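PDB 3RJA: carbohydrate oxidase from Microdochium nivale, which oxidises the C1 hydroxyl of mono-, oligo- and polysaccharides to lactones while reducing molecular oxygen to hydrogen peroxide, using FAD as cofactor. Local coordinates for residues N60-A65 against N81-V86; A5-A10 against Q50-C55; A10-D15 against A39-Q44; E23-P28 against M85-R90. All coordinates share one frame; numbering follows the deposited sequence. Where two conformers were deposited one is given.

Interaction 1 of 4, residues N60-A65 against N81-V86; sequences NLKVSA and NGHLMV. With FAD (flavin-adenine dinucleotide), chain B.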
loop_
_atom_site.group_PDB
_atom_site.type_symbol
_atom_site.label_atom_id
_atom_site.label_comp_id
_atom_site.label_asym_id
_atom_site.label_seq_id
_atom_site.Cartn_x
_atom_site.Cartn_y
_atom_site.Cartn_z
ATOM N N ASN A 60 0.241 13.319 28.002
ATOM C CA ASN A 60 -0.305 11.964 27.844
ATOM C C ASN A 60 -1.267 11.794 26.646
ATOM O O ASN A 60 -2.401 11.347 26.804
ATOM C CB ASN A 60 -0.968 11.457 29.136
ATOM C CG ASN A 60 -1.065 9.929 29.182
ATOM O OD1 ASN A 60 -0.311 9.201 28.500
ATOM N ND2 ASN A 60 -1.998 9.438 29.969
ATOM N N LEU A 61 -0.801 12.135 25.448
ATOM C CA LEU A 61 -1.615 11.974 24.246
ATOM C C LEU A 61 -1.065 10.832 23.389
ATOM O O LEU A 61 0.144 10.570 23.413
ATOM C CB LEU A 61 -1.618 13.277 23.444
ATOM C CG LEU A 61 -2.065 14.566 24.159
ATOM C CD1 LEU A 61 -1.782 15.809 23.284
ATOM C CD2 LEU A 61 -3.573 14.520 24.548
ATOM N N LYS A 62 -1.929 10.182 22.613
ATOM C CA LYS A 62 -1.468 9.308 21.525
ATOM C C LYS A 62 -1.082 10.197 20.339
ATOM O O LYS A 62 -1.695 11.275 20.097
ATOM C CB LYS A 62 -2.553 8.294 21.114
ATOM C CG LYS A 62 -3.092 7.426 22.287
ATOM C CD LYS A 62 -1.933 6.822 23.088
ATOM C CE LYS A 62 -2.404 5.735 24.088
ATOM N NZ LYS A 62 -1.261 5.028 24.743
ATOM N N VAL A 63 -0.064 9.760 19.609
ATOM C CA VAL A 63 0.368 10.513 18.446
ATOM C C VAL A 63 0.333 9.665 17.159
ATOM O O VAL A 63 0.775 8.520 17.141
ATOM C CB VAL A 63 1.708 11.300 18.710
ATOM C CG1 VAL A 63 2.695 10.471 19.425
ATOM C CG2 VAL A 63 2.313 11.863 17.420
ATOM N N SER A 64 -0.237 10.226 16.092
ATOM C CA SER A 64 -0.259 9.497 14.826
ATOM C C SER A 64 0.303 10.352 13.688
ATOM O O SER A 64 -0.049 11.533 13.555
ATOM C CB SER A 64 -1.683 8.995 14.545
ATOM O OG SER A 64 -2.075 8.017 15.533
ATOM N N ALA A 65 1.180 9.761 12.866
ATOM C CA ALA A 65 1.692 10.477 11.665
ATOM C C ALA A 65 0.769 10.298 10.452
ATOM O O ALA A 65 0.230 9.214 10.226
ATOM C CB ALA A 65 3.077 10.029 11.339
ATOM N N ASN A 81 -10.768 9.698 17.516
ATOM C CA ASN A 81 -10.592 11.142 17.748
ATOM C C ASN A 81 -9.562 11.416 18.812
ATOM O O ASN A 81 -9.316 10.555 19.667
ATOM C CB ASN A 81 -11.918 11.774 18.187
ATOM C CG ASN A 81 -12.983 11.649 17.117
ATOM O OD1 ASN A 81 -12.700 11.880 15.949
ATOM N ND2 ASN A 81 -14.192 11.218 17.499
ATOM N N GLY A 82 -8.987 12.615 18.790
ATOM C CA GLY A 82 -8.202 13.087 19.947
ATOM C C GLY A 82 -6.701 12.834 20.001
ATOM O O GLY A 82 -6.046 13.049 21.059
ATOM N N HIS A 83 -6.122 12.371 18.893
ATOM C CA HIS A 83 -4.674 12.187 18.859
ATOM C C HIS A 83 -4.043 13.505 18.456
ATOM O O HIS A 83 -4.685 14.371 17.829
ATOM C CB HIS A 83 -4.245 11.110 17.833
ATOM C CG HIS A 83 -4.588 9.699 18.231
ATOM N ND1 HIS A 83 -3.853 8.612 17.803
ATOM C CD2 HIS A 83 -5.596 9.196 18.989
ATOM C CE1 HIS A 83 -4.385 7.500 18.289
ATOM N NE2 HIS A 83 -5.440 7.822 19.017
ATOM N N LEU A 84 -2.772 13.636 18.794
ATOM C CA LEU A 84 -1.918 14.629 18.186
ATOM C C LEU A 84 -1.611 14.081 16.786
ATOM O O LEU A 84 -1.117 12.948 16.650
ATOM C CB LEU A 84 -0.615 14.788 18.999
ATOM C CG LEU A 84 0.411 15.781 18.432
ATOM C CD1 LEU A 84 -0.246 17.114 18.095
ATOM C CD2 LEU A 84 1.531 16.014 19.485
ATOM N N MET A 85 -1.951 14.841 15.750
ATOM C CA MET A 85 -1.658 14.371 14.394
ATOM C C MET A 85 -0.445 15.139 13.879
ATOM O O MET A 85 -0.436 16.371 13.861
ATOM C CB MET A 85 -2.878 14.503 13.440
ATOM C CG MET A 85 -2.688 13.750 12.090
ATOM S SD MET A 85 -4.147 13.710 11.018
ATOM C CE MET A 85 -4.211 15.413 10.435
ATOM N N VAL A 86 0.581 14.390 13.496
ATOM C CA VAL A 86 1.792 14.942 12.902
ATOM C C VAL A 86 1.603 14.881 11.404
ATOM O O VAL A 86 1.733 13.797 10.795
ATOM C CB VAL A 86 3.043 14.149 13.326
ATOM C CG1 VAL A 86 4.313 14.681 12.651
ATOM C CG2 VAL A 86 3.193 14.143 14.866
HETATM P PA FAD B . -1.299 7.569 5.756
HETATM O O1A FAD B . -0.735 8.958 5.888
HETATM O O2A FAD B . -2.790 7.467 5.950
HETATM O O5B FAD B . -0.571 6.611 6.818
HETATM C C5B FAD B . -0.733 5.200 6.721
HETATM C C4B FAD B . -0.153 4.552 7.990
HETATM O O4B FAD B . 1.253 4.790 8.050
HETATM C C3B FAD B . -0.745 5.125 9.276
HETATM O O3B FAD B . -0.688 4.121 10.293
HETATM C C2B FAD B . 0.268 6.213 9.616
HETATM O O2B FAD B . 0.302 6.639 10.958
HETATM C C1B FAD B . 1.562 5.526 9.203
HETATM N N9A FAD B . 2.580 6.519 8.874
HETATM C C8A FAD B . 2.459 7.632 8.049
HETATM N N7A FAD B . 3.666 8.261 8.046
HETATM C C5A FAD B . 4.523 7.568 8.812
HETATM C C6A FAD B . 5.865 7.782 9.143
HETATM N N6A FAD B . 6.542 8.840 8.643
HETATM N N1A FAD B . 6.485 6.857 9.965
HETATM C C2A FAD B . 5.780 5.776 10.483
HETATM N N3A FAD B . 4.444 5.582 10.192
HETATM C C4A FAD B . 3.842 6.472 9.353
HETATM N N1 FAD B . -1.076 0.179 -2.205
HETATM C C2 FAD B . -0.179 -0.627 -2.915
HETATM O O2 FAD B . 0.566 -1.431 -2.341
HETATM N N3 FAD B . -0.114 -0.443 -4.293
HETATM C C4 FAD B . -0.776 0.543 -5.000
HETATM O O4 FAD B . -0.571 0.713 -6.223
HETATM C C4X FAD B . -1.763 1.342 -4.209
HETATM N N5 FAD B . -2.463 2.297 -4.795
HETATM C C5X FAD B . -3.300 3.122 -4.079
HETATM C C6 FAD B . -3.972 4.201 -4.709
HETATM C C7 FAD B . -4.704 5.114 -3.975
HETATM C C7M FAD B . -5.444 6.275 -4.672
HETATM C C8 FAD B . -4.674 5.036 -2.562
HETATM C C8M FAD B . -5.441 6.028 -1.711
HETATM C C9 FAD B . -4.080 3.952 -1.934
HETATM C C9A FAD B . -3.362 2.989 -2.672
HETATM N N10 FAD B . -2.625 1.953 -2.050
HETATM C C10 FAD B . -1.884 1.056 -2.804
HETATM C "C1'" FAD B . -2.700 1.795 -0.560
HETATM C "C2'" FAD B . -1.519 2.484 0.110
HETATM O "O2'" FAD B . -0.346 1.705 -0.089
HETATM C "C3'" FAD B . -1.763 2.594 1.598
HETATM O "O3'" FAD B . -3.007 3.214 1.843
HETATM C "C4'" FAD B . -0.613 3.375 2.254
HETATM O "O4'" FAD B . -0.502 2.988 3.590
HETATM C "C5'" FAD B . -0.811 4.888 2.129
HETATM O "O5'" FAD B . 0.273 5.554 2.716
HETATM P P FAD B . 0.074 7.094 3.195
HETATM O O1P FAD B . 1.370 7.654 3.699
HETATM O O2P FAD B . -0.533 7.907 2.050
HETATM O O3P FAD B . -1.033 6.873 4.329
HETATM O O HOH W 1 -4.536 11.125 22.479
#
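Ser64 OG on strand 63-66 meets His83 ND1 at 2.9 Å; His83 leads into strand 84-87, the parallel neighbour in the FAD-binding domain's small sheet. OG approaches near the plane of the imidazole, at its edge, while Lys62 CB sits 3.5 Å from the centroid of the His83 ring, almost directly over one face. The serine hydroxyl reaches the ring because OG lies beside its own backbone N (chi1 -65°). With NE2 hydrogen-bonded to Glu80 OE2, the imidazole is gripped at both nitrogens and by one face, which should fix its rotation. Beneath this pair runs the regular parallel ladder: Leu84 N to Lys62 O, Ser64 N to Leu84 O and Val86 N to Ser64 O. On the face carrying Val63, Leu84, Ala65 and Val86, Val63 CG2 rests 3.5 Å from Val86 CG2 against helix 46-58. Just before the strands start, a water links Lys62 N to Gly82 O. Toward the cofactor, Ala65 O accepts a 2.7 Å hydrogen bond from the ribose hydroxyl O2B of FAD.

Interaction 2 of 4, residues A5-A10 against Q50-C55; sequences ACLSAA and QSAVQC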
loop_
_atom_site.group_PDB
_atom_site.type_symbol
_atom_site.label_atom_id
_atom_site.label_comp_id
_atom_site.label_asym_id
_atom_site.label_seq_id
_atom_site.Cartn_x
_atom_site.Cartn_y
_atom_site.Cartn_z
ATOM N N ALA A 5 -0.288 25.292 23.016
ATOM C CA ALA A 5 0.757 26.053 23.721
ATOM C C ALA A 5 2.070 25.291 23.674
ATOM O O ALA A 5 3.109 25.865 23.377
ATOM C CB ALA A 5 0.344 26.289 25.170
ATOM N N CYS A 6 2.002 23.983 23.929
ATOM C CA CYS A 6 3.209 23.137 23.934
ATOM C C CYS A 6 3.900 23.132 22.579
ATOM O O CYS A 6 5.116 23.241 22.508
ATOM C CB CYS A 6 2.883 21.689 24.329
ATOM S SG CYS A 6 4.362 20.660 24.512
ATOM N N LEU A 7 3.122 22.968 21.513
ATOM C CA LEU A 7 3.677 22.914 20.178
ATOM C C LEU A 7 4.262 24.282 19.785
ATOM O O LEU A 7 5.346 24.362 19.202
ATOM C CB LEU A 7 2.594 22.475 19.172
ATOM C CG LEU A 7 2.167 21.020 19.279
ATOM C CD1 LEU A 7 0.876 20.755 18.490
ATOM C CD2 LEU A 7 3.306 20.037 18.881
ATOM N N SER A 8 3.537 25.349 20.108
ATOM C CA SER A 8 3.980 26.696 19.752
ATOM C C SER A 8 5.259 27.101 20.497
ATOM O O SER A 8 6.142 27.701 19.899
ATOM C CB SER A 8 2.861 27.698 19.972
ATOM O OG SER A 8 2.023 27.701 18.839
ATOM N N ALA A 9 5.355 26.738 21.781
ATOM C CA ALA A 9 6.562 26.951 22.600
ATOM C C ALA A 9 7.795 26.316 21.997
ATOM O O ALA A 9 8.894 26.836 22.169
ATOM C CB ALA A 9 6.357 26.406 24.027
ATOM N N ALA A 10 7.611 25.194 21.291
ATOM C CA ALA A 10 8.718 24.476 20.626
ATOM C C ALA A 10 8.946 24.893 19.183
ATOM O O ALA A 10 9.761 24.287 18.479
ATOM C CB ALA A 10 8.489 22.952 20.706
ATOM N N GLN A 50 10.182 15.549 16.346
ATOM C CA GLN A 50 10.684 15.282 17.686
ATOM C C GLN A 50 9.970 16.082 18.784
ATOM O O GLN A 50 9.526 15.527 19.783
ATOM C CB GLN A 50 12.196 15.572 17.730
ATOM C CG GLN A 50 12.859 15.292 19.084
ATOM C CD GLN A 50 14.357 15.558 19.018
ATOM O OE1 GLN A 50 14.791 16.554 18.447
ATOM N NE2 GLN A 50 15.140 14.640 19.542
ATOM N N SER A 51 9.850 17.384 18.595
ATOM C CA SER A 51 9.188 18.221 19.575
ATOM C C SER A 51 7.705 17.830 19.731
ATOM O O SER A 51 7.150 17.888 20.848
ATOM C CB SER A 51 9.284 19.683 19.129
ATOM O OG SER A 51 10.650 20.098 19.118
ATOM N N ALA A 52 7.064 17.461 18.613
ATOM C CA ALA A 52 5.663 17.049 18.663
ATOM C C ALA A 52 5.534 15.783 19.522
ATOM O O ALA A 52 4.656 15.701 20.349
ATOM C CB ALA A 52 5.064 16.843 17.236
ATOM N N VAL A 53 6.428 14.823 19.337
ATOM C CA VAL A 53 6.433 13.601 20.149
ATOM C C VAL A 53 6.685 13.926 21.648
ATOM O O VAL A 53 6.033 13.348 22.522
ATOM C CB VAL A 53 7.400 12.533 19.539
ATOM C CG1 VAL A 53 7.665 11.336 20.466
ATOM C CG2 VAL A 53 6.860 12.046 18.184
ATOM N N GLN A 54 7.575 14.877 21.945
ATOM C CA GLN A 54 7.745 15.388 23.321
ATOM C C GLN A 54 6.438 15.932 23.951
ATOM O O GLN A 54 6.092 15.581 25.090
ATOM C CB GLN A 54 8.783 16.523 23.336
ATOM C CG GLN A 54 10.228 16.111 23.343
ATOM C CD GLN A 54 11.126 17.297 23.694
ATOM O OE1 GLN A 54 11.327 18.222 22.877
ATOM N NE2 GLN A 54 11.659 17.288 24.922
ATOM N N CYS A 55 5.724 16.800 23.229
ATOM C CA CYS A 55 4.428 17.330 23.716
ATOM C C CYS A 55 3.421 16.215 24.015
ATOM O O CYS A 55 2.687 16.251 25.037
ATOM C CB CYS A 55 3.839 18.315 22.687
ATOM S SG CYS A 55 4.750 19.872 22.653
HETATM O O HOH W 2 10.740 21.960 17.286
#
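Cys6 and Cys55 point at each other from two helices running roughly antiparallel (148°) and are joined by a disulfide, SG to SG 2.1 Å. Each sulfur arrives differently: SG of Cys6 extends anti to its own nitrogen (chi1 -174°), whereas that of Cys55 folds back beside the backbone N. The C-S-S-C twist of -91° is close to the relaxed right angle. Leu7 leaves its helix to one side but swings its CD2 inward, laying that methyl 3.8 Å from Ala52 CA and 4.0 Å from Cys55 SG, so the bridge is flanked by apolar packing. Near the end of the first helix Ala10 CB abuts Ser51 CB at 3.7 Å. A water there joins Ala10 O to Ser51 OG, which also bonds to Ala47 O one turn back in its helix. The covalent link thus ties helix 2-9, at the N-terminus, to helix 46-58, while Leu7 and Ala52 turn inward to rest on Leu84 and Val86 of strand 84-87.

Interaction 3 of 4, residues A10-D15 against A39-Q44; sequences AGVPID and AIAQTQ. With ABL ((2R,3R,4R,5R)-4,5-dihydroxy-2-(hydroxymethyl)-6-oxopiperidin-3-yl beta-D-glucopyranoside), chain H.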
loop_
_atom_site.group_PDB
_atom_site.type_symbol
_atom_site.label_atom_id
_atom_site.label_comp_id
_atom_site.label_asym_id
_atom_site.label_seq_id
_atom_site.Cartn_x
_atom_site.Cartn_y
_atom_site.Cartn_z
ATOM N N ALA A 10 7.611 25.194 21.291
ATOM C CA ALA A 10 8.718 24.476 20.626
ATOM C C ALA A 10 8.946 24.893 19.183
ATOM O O ALA A 10 9.761 24.287 18.479
ATOM C CB ALA A 10 8.489 22.952 20.706
ATOM N N GLY A 11 8.254 25.939 18.732
ATOM C CA GLY A 11 8.367 26.397 17.347
ATOM C C GLY A 11 7.698 25.497 16.292
ATOM O O GLY A 11 7.988 25.621 15.098
ATOM N N VAL A 12 6.811 24.592 16.712
ATOM C CA VAL A 12 6.160 23.682 15.756
ATOM C C VAL A 12 4.916 24.343 15.165
ATOM O O VAL A 12 4.021 24.714 15.912
ATOM C CB VAL A 12 5.755 22.354 16.416
ATOM C CG1 VAL A 12 5.001 21.477 15.425
ATOM C CG2 VAL A 12 6.976 21.648 16.943
ATOM N N PRO A 13 4.863 24.504 13.820
ATOM C CA PRO A 13 3.648 25.088 13.212
ATOM C C PRO A 13 2.426 24.210 13.480
ATOM O O PRO A 13 2.522 22.974 13.517
ATOM C CB PRO A 13 3.978 25.149 11.721
ATOM C CG PRO A 13 5.496 25.030 11.647
ATOM C CD PRO A 13 5.901 24.198 12.817
ATOM N N ILE A 14 1.302 24.860 13.759
ATOM C CA ILE A 14 0.084 24.150 14.056
ATOM C C ILE A 14 -1.000 24.628 13.111
ATOM O O ILE A 14 -0.940 25.746 12.656
ATOM C CB ILE A 14 -0.328 24.286 15.540
ATOM C CG1 ILE A 14 -0.485 25.752 15.961
ATOM C CG2 ILE A 14 0.683 23.541 16.443
ATOM C CD1 ILE A 14 -1.200 25.942 17.303
ATOM N N ASP A 15 -1.971 23.777 12.787
ATOM C CA ASP A 15 -3.089 24.231 11.974
ATOM C C ASP A 15 -4.130 24.900 12.885
ATOM O O ASP A 15 -4.304 24.518 14.032
ATOM C CB ASP A 15 -3.743 23.083 11.177
ATOM C CG ASP A 15 -2.901 22.594 10.011
ATOM O OD1 ASP A 15 -1.990 23.301 9.518
ATOM O OD2 ASP A 15 -3.172 21.456 9.556
ATOM N N ALA A 39 -5.075 18.232 17.914
ATOM C CA ALA A 39 -4.332 19.282 17.252
ATOM C C ALA A 39 -3.581 18.706 16.068
ATOM O O ALA A 39 -3.270 17.522 16.064
ATOM C CB ALA A 39 -3.336 19.967 18.253
ATOM N N ILE A 40 -3.288 19.552 15.072
ATOM C CA ILE A 40 -2.488 19.150 13.932
ATOM C C ILE A 40 -1.178 19.947 13.885
ATOM O O ILE A 40 -1.207 21.172 13.710
ATOM C CB ILE A 40 -3.242 19.329 12.615
ATOM C CG1 ILE A 40 -4.655 18.705 12.684
ATOM C CG2 ILE A 40 -2.437 18.709 11.439
ATOM C CD1 ILE A 40 -5.441 18.853 11.332
ATOM N N ALA A 41 -0.045 19.235 14.046
ATOM C CA ALA A 41 1.309 19.785 13.911
ATOM C C ALA A 41 1.753 19.611 12.455
ATOM O O ALA A 41 1.965 18.475 11.993
ATOM C CB ALA A 41 2.285 19.068 14.826
ATOM N N GLN A 42 1.867 20.725 11.735
ATOM C CA GLN A 42 2.227 20.683 10.317
ATOM C C GLN A 42 3.752 20.876 10.243
ATOM O O GLN A 42 4.245 22.019 10.161
ATOM C CB GLN A 42 1.495 21.779 9.549
ATOM C CG GLN A 42 1.558 21.624 8.021
ATOM C CD GLN A 42 1.047 22.855 7.290
ATOM O OE1 GLN A 42 -0.125 22.911 6.857
ATOM N NE2 GLN A 42 1.908 23.839 7.142
ATOM N N THR A 43 4.487 19.766 10.315
ATOM C CA THR A 43 5.927 19.826 10.560
ATOM C C THR A 43 6.734 20.195 9.323
ATOM O O THR A 43 6.365 19.822 8.217
ATOM C CB THR A 43 6.466 18.483 11.112
ATOM O OG1 THR A 43 6.151 17.410 10.207
ATOM C CG2 THR A 43 5.878 18.193 12.506
ATOM N N GLN A 44 7.870 20.853 9.525
ATOM C CA GLN A 44 8.772 21.210 8.435
ATOM C C GLN A 44 10.132 20.507 8.555
ATOM O O GLN A 44 10.845 20.343 7.564
ATOM C CB GLN A 44 8.972 22.750 8.383
ATOM C CG GLN A 44 7.718 23.512 7.940
ATOM C CD GLN A 44 7.384 23.326 6.438
ATOM O OE1 GLN A 44 8.251 22.955 5.635
ATOM N NE2 GLN A 44 6.126 23.570 6.066
HETATM C C1A ABL H . -2.743 26.768 9.338
HETATM O O1A ABL H . -3.840 26.200 9.550
HETATM C C2A ABL H . -2.665 28.245 8.945
HETATM O O2A ABL H . -3.889 28.559 8.285
HETATM C C3A ABL H . -1.519 28.485 7.950
HETATM O O3A ABL H . -1.418 29.903 7.721
HETATM C C4A ABL H . -0.222 27.985 8.519
HETATM O O1 ABL H . 0.854 28.203 7.587
HETATM C C5A ABL H . -0.393 26.445 8.613
HETATM N N5 ABL H . -1.570 26.102 9.432
HETATM C C6A ABL H . 0.835 25.821 9.315
HETATM O O6A ABL H . 1.324 26.684 10.324
HETATM C C1 ABL H . 1.960 29.090 7.887
HETATM C C2 ABL H . 2.955 29.057 6.711
HETATM O O2 ABL H . 3.443 27.728 6.504
HETATM C C3 ABL H . 4.125 29.993 6.978
HETATM O O3 ABL H . 4.882 30.070 5.784
HETATM C C4 ABL H . 3.618 31.394 7.443
HETATM O O4 ABL H . 4.711 32.180 7.896
HETATM C C5 ABL H . 2.589 31.255 8.571
HETATM O O5 ABL H . 1.532 30.419 8.077
HETATM C C6 ABL H . 2.065 32.585 9.129
HETATM O O6 ABL H . 1.494 33.451 8.183
HETATM O O HOH W 3 -4.492 22.039 14.848
#
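The carboxylate of Asp15 and the side-chain amide of Gln42 meet with their planes 79° apart, the chains crossing nearly at a right angle. OD2 of Asp15 lies against the Ile40 methyl CG2 at 3.4 Å, while its OD1 faces the bound substrate analogue, 2.8 Å from the lactam N5. CD of Gln42 comes 3.6 Å from the hydroxymethyl carbon C6A on the lactam ring, its chain extended from a CG anti to the backbone N (chi1 -167°). Two backbone bonds flank the single bridge between Ile14 and Ala41: Asp15 N to Ile40 O at 2.9 Å, and Gln42 N to Pro13 O, whose donor stands 42° above the carbonyl plane. Val12 CG1 packs on Ala41 CB at 3.7 Å. Replacing Asp15 with alanine would probably leave the lactam N5 without its carboxylate neighbour and uncover the Ile40 methyl. With Ile16, Thr19, Asp21 and Tyr22, the loop and strand end form a pocket holding a second copy of the analogue, separate from the one at the flavin.

Interaction 4 of 4, residues E23-P28 against M85-R90; sequences ERDVEP and MVQLDR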
loop_
_atom_site.group_PDB
_atom_site.type_symbol
_atom_site.label_atom_id
_atom_site.label_comp_id
_atom_site.label_asym_id
_atom_site.label_seq_id
_atom_site.Cartn_x
_atom_site.Cartn_y
_atom_site.Cartn_z
ATOM N N GLU A 23 -8.546 22.800 7.080
ATOM C CA GLU A 23 -9.541 22.087 6.287
ATOM C C GLU A 23 -8.906 21.067 5.333
ATOM O O GLU A 23 -9.413 19.966 5.203
ATOM C CB GLU A 23 -10.475 23.043 5.513
ATOM C CG GLU A 23 -11.373 23.934 6.425
ATOM C CD GLU A 23 -12.373 23.159 7.274
ATOM O OE1 GLU A 23 -13.146 22.372 6.706
ATOM O OE2 GLU A 23 -12.391 23.341 8.513
ATOM N N ARG A 24 -7.822 21.456 4.650
ATOM C CA ARG A 24 -7.086 20.550 3.790
ATOM C C ARG A 24 -6.476 19.369 4.586
ATOM O O ARG A 24 -6.645 18.217 4.211
ATOM C CB ARG A 24 -5.968 21.299 3.050
ATOM C CG ARG A 24 -4.988 20.363 2.323
ATOM C CD ARG A 24 -3.883 21.119 1.555
ATOM N NE ARG A 24 -2.703 20.267 1.432
ATOM C CZ ARG A 24 -1.650 20.523 0.650
ATOM N NH1 ARG A 24 -1.642 21.614 -0.113
ATOM N NH2 ARG A 24 -0.604 19.681 0.627
ATOM N N ASP A 25 -5.762 19.674 5.662
ATOM C CA ASP A 25 -5.007 18.665 6.401
ATOM C C ASP A 25 -5.904 17.649 7.165
ATOM O O ASP A 25 -5.515 16.489 7.364
ATOM C CB ASP A 25 -4.046 19.333 7.387
ATOM C CG ASP A 25 -2.823 20.008 6.711
ATOM O OD1 ASP A 25 -2.504 19.751 5.535
ATOM O OD2 ASP A 25 -2.151 20.820 7.395
ATOM N N VAL A 26 -7.097 18.106 7.588
ATOM C CA VAL A 26 -7.959 17.324 8.455
ATOM C C VAL A 26 -8.903 16.419 7.624
ATOM O O VAL A 26 -9.622 15.567 8.179
ATOM C CB VAL A 26 -8.813 18.229 9.407
ATOM C CG1 VAL A 26 -10.082 18.743 8.691
ATOM C CG2 VAL A 26 -9.231 17.442 10.651
ATOM N N GLU A 27 -8.903 16.624 6.310
ATOM C CA GLU A 27 -9.802 15.875 5.443
ATOM C C GLU A 27 -9.191 14.496 5.122
ATOM O O GLU A 27 -8.086 14.430 4.569
ATOM C CB GLU A 27 -10.054 16.664 4.139
ATOM C CG GLU A 27 -11.060 15.998 3.172
ATOM C CD GLU A 27 -11.266 16.808 1.885
ATOM O OE1 GLU A 27 -10.267 17.282 1.290
ATOM O OE2 GLU A 27 -12.441 16.970 1.479
ATOM N N PRO A 28 -9.889 13.403 5.466
ATOM C CA PRO A 28 -9.383 12.027 5.144
ATOM C C PRO A 28 -9.505 11.739 3.661
ATOM O O PRO A 28 -10.390 12.328 3.001
ATOM C CB PRO A 28 -10.371 11.117 5.855
ATOM C CG PRO A 28 -11.714 11.952 5.876
ATOM C CD PRO A 28 -11.256 13.389 6.039
ATOM N N MET A 85 -1.951 14.841 15.750
ATOM C CA MET A 85 -1.658 14.371 14.394
ATOM C C MET A 85 -0.445 15.139 13.879
ATOM O O MET A 85 -0.436 16.371 13.861
ATOM C CB MET A 85 -2.878 14.503 13.440
ATOM C CG MET A 85 -2.688 13.750 12.090
ATOM S SD MET A 85 -4.147 13.710 11.018
ATOM C CE MET A 85 -4.211 15.413 10.435
ATOM N N VAL A 86 0.581 14.390 13.496
ATOM C CA VAL A 86 1.792 14.942 12.902
ATOM C C VAL A 86 1.603 14.881 11.404
ATOM O O VAL A 86 1.733 13.797 10.795
ATOM C CB VAL A 86 3.043 14.149 13.326
ATOM C CG1 VAL A 86 4.313 14.681 12.651
ATOM C CG2 VAL A 86 3.193 14.143 14.866
ATOM N N GLN A 87 1.249 16.043 10.827
ATOM C CA GLN A 87 0.892 16.172 9.412
ATOM C C GLN A 87 2.199 16.391 8.615
ATOM O O GLN A 87 2.862 17.409 8.805
ATOM C CB GLN A 87 -0.039 17.372 9.227
ATOM C CG GLN A 87 -0.373 17.707 7.792
ATOM C CD GLN A 87 -1.051 16.533 7.071
ATOM O OE1 GLN A 87 -1.733 15.722 7.697
ATOM N NE2 GLN A 87 -0.864 16.452 5.767
ATOM N N LEU A 88 2.566 15.426 7.763
ATOM C CA LEU A 88 3.917 15.396 7.181
ATOM C C LEU A 88 4.006 15.916 5.748
ATOM O O LEU A 88 5.109 16.118 5.221
ATOM C CB LEU A 88 4.502 13.968 7.237
ATOM C CG LEU A 88 4.742 13.346 8.614
ATOM C CD1 LEU A 88 5.107 11.831 8.517
ATOM C CD2 LEU A 88 5.831 14.110 9.407
ATOM N N ASP A 89 2.853 16.136 5.123
ATOM C CA ASP A 89 2.794 16.289 3.680
ATOM C C ASP A 89 3.384 17.594 3.086
ATOM O O ASP A 89 3.325 17.796 1.857
ATOM C CB ASP A 89 1.371 15.992 3.164
ATOM C CG ASP A 89 0.498 17.242 3.070
ATOM O OD1 ASP A 89 0.640 18.143 3.921
ATOM O OD2 ASP A 89 -0.352 17.300 2.146
ATOM N N ARG A 90 3.954 18.475 3.912
ATOM C CA ARG A 90 4.667 19.646 3.380
ATOM C C ARG A 90 6.168 19.349 3.344
ATOM O O ARG A 90 6.950 20.150 2.846
ATOM C CB ARG A 90 4.406 20.923 4.201
ATOM C CG ARG A 90 2.947 21.341 4.360
ATOM C CD ARG A 90 2.199 21.434 3.020
ATOM N NE ARG A 90 1.037 22.310 3.134
ATOM C CZ ARG A 90 -0.130 21.930 3.647
ATOM N NH1 ARG A 90 -0.291 20.687 4.087
ATOM N NH2 ARG A 90 -1.137 22.788 3.721
HETATM O O HOH W 4 -2.647 18.024 3.215
#
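Arg24 and Arg90 lie flat on each other, guanidinium centres 3.6 Å apart and planes 18° from parallel. Carboxylates at their edges probably offset the like charges. NH2 of Arg24 donates to Asp89 OD2 at 2.8 Å, in its own plane but from above that of the carboxylate. In the conformer described here, Arg90 NH1 is shared by Asp25 OD1 (2.8 Å) and Asp89 OD1 (2.7 Å), each using its syn lone pair. A water stitches Arg24 NE to Asp25 OD1 and Asp89 OD2. In the next layer, Gln87 folds at chi2 (59°) to stack its amide on the Asp25 carboxylate, planes 19° apart; its methylene CG comes 3.5 Å from Asp25 CG, and NE2 donates to Asp89 OD1 at 2.9 Å. A leucine at Asp89 would probably leave the stacked arginines short of a shared negative charge and strip Gln87 NE2 of its acceptor. Further out, Arg111 also bridges to Asp89, Asp21 to Arg90, and Lys66 NZ is hydrogen-bonded to Asp25 O and Gln87 OE1. The network joins helix 20-25 to the loop after strand 84-87 and to the end of that strand, flanked in the parallel sheet by 39-42 and 63-66.

Overall arrangement
Interactions 1, 3 and 4 all reach the same three-stranded parallel sheet and are buried; interaction 2 is only partly so, at the N-terminal flank. Strand 84-87, the central one, serves interactions 1 and 4, and is also hydrogen-bonded to strand 39-42 of interaction 3. Chemistry follows place. Interaction 1 relies on regular backbone bonding and touches the FAD ribose, interaction 2 is covalent and apolar, interaction 3 holds an outlying analogue molecule beside a single bridge, and interaction 4 is a charged cluster at the strand's end. Interaction 2 backs onto the apolar face of the sheet used by interaction 1, and Ala10 opens the loop that leads into interaction 3.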